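Local coordinates for conserved hypothetical protein (Bacteroides thetaiotaomicron, PDB 2FB0) that is of unknown function but may be an oxidoreductase, with the fold of the antibiotic biosynthesis monooxygenase family, at residues L33-C38 / A66-T71. Residues are numbered along the deposited sequence; the frame is centred on the assembly and turned at random.
Sequences LKEEGC and AAHEKT. With ACT (acetate ion), chain B.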
ATOM      1  N   LEU A  33     -12.624  -9.671  -3.289  1.00 27.95           N
ATOM      2  CA  LEU A  33     -12.206 -10.063  -4.649  1.00 28.98           C
ATOM      3  C   LEU A  33     -13.270 -10.811  -5.468  1.00 30.08           C
ATOM      4  O   LEU A  33     -13.191 -10.847  -6.701  1.00 29.48           O
ATOM      5  CB  LEU A  33     -10.926 -10.888  -4.608  1.00 28.40           C
ATOM      6  CG  LEU A  33      -9.630 -10.138  -4.315  1.00 27.73           C
ATOM      7  CD1 LEU A  33      -8.507 -11.145  -4.136  1.00 26.93           C
ATOM      8  CD2 LEU A  33      -9.296  -9.112  -5.416  1.00 27.16           C
ATOM      9  N   LYS A  34     -14.257 -11.395  -4.782  1.00 31.12           N
ATOM     10  CA  LYS A  34     -15.378 -12.064  -5.444  1.00 32.57           C
ATOM     11  C   LYS A  34     -16.413 -11.059  -5.927  1.00 33.07           C
ATOM     12  O   LYS A  34     -17.301 -11.410  -6.697  1.00 33.26           O
ATOM     13  CB  LYS A  34     -16.055 -13.071  -4.502  1.00 33.21           C
ATOM     14  CG  LYS A  34     -15.225 -14.294  -4.187  1.00 34.83           C
ATOM     15  CD  LYS A  34     -15.945 -15.169  -3.166  1.00 40.67           C
ATOM     16  CE  LYS A  34     -15.118 -16.400  -2.800  1.00 43.20           C
ATOM     17  NZ  LYS A  34     -15.825 -17.225  -1.772  1.00 46.52           N
ATOM     18  N   GLU A  35     -16.317  -9.817  -5.457  1.00 33.22           N
ATOM     19  CA  GLU A  35     -17.225  -8.763  -5.893  1.00 34.22           C
ATOM     20  C   GLU A  35     -16.816  -8.279  -7.291  1.00 34.61           C
ATOM     21  O   GLU A  35     -15.639  -8.036  -7.565  1.00 34.40           O
ATOM     22  CB  GLU A  35     -17.232  -7.592  -4.903  1.00 34.22           C
ATOM     23  CG  GLU A  35     -17.780  -7.918  -3.516  1.00 34.38           C
ATOM     24  CD  GLU A  35     -17.693  -6.727  -2.574  1.00 34.79           C
ATOM     25  OE1 GLU A  35     -18.215  -5.651  -2.919  1.00 38.04           O
ATOM     26  OE2 GLU A  35     -17.099  -6.859  -1.491  1.00 34.44           O
ATOM     27  N   GLU A  36     -17.805  -8.142  -8.166  1.00 35.18           N
ATOM     28  CA  GLU A  36     -17.562  -7.858  -9.578  1.00 35.71           C
ATOM     29  C   GLU A  36     -16.851  -6.504  -9.771  1.00 34.34           C
ATOM     30  O   GLU A  36     -15.910  -6.401 -10.574  1.00 34.61           O
ATOM     31  CB  GLU A  36     -18.898  -7.933 -10.345  1.00 36.66           C
ATOM     32  CG  GLU A  36     -18.802  -7.895 -11.868  1.00 41.10           C
ATOM     33  CD  GLU A  36     -18.020  -9.062 -12.459  1.00 46.00           C
ATOM     34  OE1 GLU A  36     -17.943 -10.146 -11.813  1.00 46.99           O
ATOM     35  OE2 GLU A  36     -17.491  -8.887 -13.587  1.00 47.70           O
ATOM     36  N   GLY A  37     -17.281  -5.488  -9.016  1.00 31.96           N
ATOM     37  CA  GLY A  37     -16.695  -4.149  -9.109  1.00 29.76           C
ATOM     38  C   GLY A  37     -15.380  -3.973  -8.356  1.00 28.00           C
ATOM     39  O   GLY A  37     -14.794  -2.903  -8.391  1.00 27.76           O
ATOM     40  N   CYS A  38     -14.915  -5.026  -7.684  1.00 26.27           N
ATOM     41  CA  CYS A  38     -13.630  -4.985  -7.014  1.00 25.67           C
ATOM     42  C   CYS A  38     -12.551  -5.294  -8.036  1.00 25.43           C
ATOM     43  O   CYS A  38     -12.457  -6.420  -8.516  1.00 25.49           O
ATOM     44  CB  CYS A  38     -13.555  -5.996  -5.872  1.00 25.18           C
ATOM     45  SG  CYS A  38     -11.975  -5.950  -4.962  1.00 25.97           S
ATOM     46  N   ALA A  66     -19.686   1.777  -2.683  1.00 29.56           N
ATOM     47  CA  ALA A  66     -20.825   1.996  -1.777  1.00 30.32           C
ATOM     48  C   ALA A  66     -21.544   0.688  -1.491  1.00 30.64           C
ATOM     49  O   ALA A  66     -21.836   0.388  -0.339  1.00 30.90           O
ATOM     50  CB  ALA A  66     -21.796   3.045  -2.350  1.00 30.36           C
ATOM     51  N   ALA A  67     -21.789  -0.108  -2.535  1.00 30.52           N
ATOM     52  CA  ALA A  67     -22.398  -1.425  -2.368  1.00 30.67           C
ATOM     53  C   ALA A  67     -21.523  -2.372  -1.534  1.00 30.47           C
ATOM     54  O   ALA A  67     -22.038  -3.105  -0.690  1.00 31.04           O
ATOM     55  CB  ALA A  67     -22.741  -2.054  -3.742  1.00 30.86           C
ATOM     56  N   HIS A  68     -20.209  -2.367  -1.775  1.00 29.77           N
ATOM     57  CA  HIS A  68     -19.259  -3.144  -0.957  1.00 29.28           C
ATOM     58  C   HIS A  68     -19.420  -2.852   0.539  1.00 29.50           C
ATOM     59  O   HIS A  68     -19.419  -3.761   1.365  1.00 29.07           O
ATOM     60  CB  HIS A  68     -17.827  -2.831  -1.404  1.00 28.86           C
ATOM     61  CG  HIS A  68     -16.757  -3.322  -0.477  1.00 27.55           C
ATOM     62  ND1 HIS A  68     -16.503  -4.660  -0.265  1.00 27.00           N
ATOM     63  CD2 HIS A  68     -15.826  -2.645   0.243  1.00 26.46           C
ATOM     64  CE1 HIS A  68     -15.479  -4.788   0.565  1.00 27.56           C
ATOM     65  NE2 HIS A  68     -15.044  -3.580   0.879  1.00 25.68           N
ATOM     66  N   GLU A  69     -19.569  -1.577   0.860  1.00 30.35           N
ATOM     67  CA  GLU A  69     -19.647  -1.118   2.241  1.00 32.10           C
ATOM     68  C   GLU A  69     -20.978  -1.465   2.921  1.00 32.71           C
ATOM     69  O   GLU A  69     -21.115  -1.301   4.129  1.00 32.66           O
ATOM     70  CB  GLU A  69     -19.343   0.378   2.309  1.00 31.67           C
ATOM     71  CG  GLU A  69     -17.882   0.683   1.993  1.00 33.09           C
ATOM     72  CD  GLU A  69     -17.625   2.146   1.694  1.00 36.91           C
ATOM     73  OE1 GLU A  69     -18.597   2.891   1.411  1.00 37.98           O
ATOM     74  OE2 GLU A  69     -16.438   2.548   1.715  1.00 38.52           O
ATOM     75  N   LYS A  70     -21.929  -1.975   2.141  1.00 33.96           N
ATOM     76  CA  LYS A  70     -23.221  -2.430   2.661  1.00 35.43           C
ATOM     77  C   LYS A  70     -23.290  -3.950   2.797  1.00 35.09           C
ATOM     78  O   LYS A  70     -24.299  -4.481   3.266  1.00 35.76           O
ATOM     79  CB  LYS A  70     -24.372  -1.951   1.770  1.00 35.22           C
ATOM     80  CG  LYS A  70     -24.693  -0.464   1.861  1.00 37.04           C
ATOM     81  CD  LYS A  70     -25.827  -0.119   0.875  1.00 38.23           C
ATOM     82  CE  LYS A  70     -26.190   1.372   0.880  1.00 42.90           C
ATOM     83  NZ  LYS A  70     -25.290   2.223   0.018  1.00 45.38           N
ATOM     84  N   THR A  71     -22.234  -4.655   2.391  1.00 34.48           N
ATOM     85  CA  THR A  71     -22.237  -6.116   2.469  1.00 33.91           C
ATOM     86  C   THR A  71     -22.013  -6.624   3.897  1.00 33.81           C
ATOM     87  O   THR A  71     -21.421  -5.930   4.740  1.00 33.64           O
ATOM     88  CB  THR A  71     -21.182  -6.776   1.541  1.00 33.92           C
ATOM     89  OG1 THR A  71     -19.868  -6.396   1.962  1.00 34.36           O
ATOM     90  CG2 THR A  71     -21.393  -6.380   0.075  1.00 33.48           C
TER
HETATM   91  C   ACT B 901     -12.710  -1.637   2.765  1.00 36.25           C
HETATM   92  O   ACT B 901     -12.946  -2.844   2.512  1.00 35.43           O
HETATM   93  OXT ACT B 901     -13.339  -0.770   2.101  1.00 37.71           O
HETATM   94  CH3 ACT B 901     -11.746  -1.233   3.825  1.00 36.02           C
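Glu35 and His68 meet in a His-carboxylate hydrogen bond: His68 ND1 donates to Glu35 OE2 at 2.6 Å, and OE2 accepts through its syn lone pair. The carboxylate lies nearly coplanar with the imidazole, the two planes 30° apart, and OE2 sits at the ring edge. The other oxygen rests against the methylene, with Glu35 OE1 3.2 Å from His68 CB. An extended chain beyond CG carries the carboxylate from the loop across to the ring. His73 also bonds to Glu35 OE2, so two histidines grip the same oxygen.

At the far side of the ring, His68 NE2 donates to O of an acetate ion at 2.8 Å, almost straight at 174°. With both ring nitrogens engaged, the flip of the imidazole is fixed. Tyr41 OH also hydrogen-bonds the acetate, probably picked up from the crystallisation liquor; its site may mark a pocket.

Thr71 N closes the type I turn from His68 to Thr71 on the backbone oxygen of His68, and Thr71 OG1 adds a second bond to His68 O at 2.7 Å.

The loop between helix 18-32 and strand 38-46 is thus tied to the end of helix 62-68, just before Thr71 N-caps helix 72-84, while Trp59 of strand 52-59 touches both Glu35 and His68.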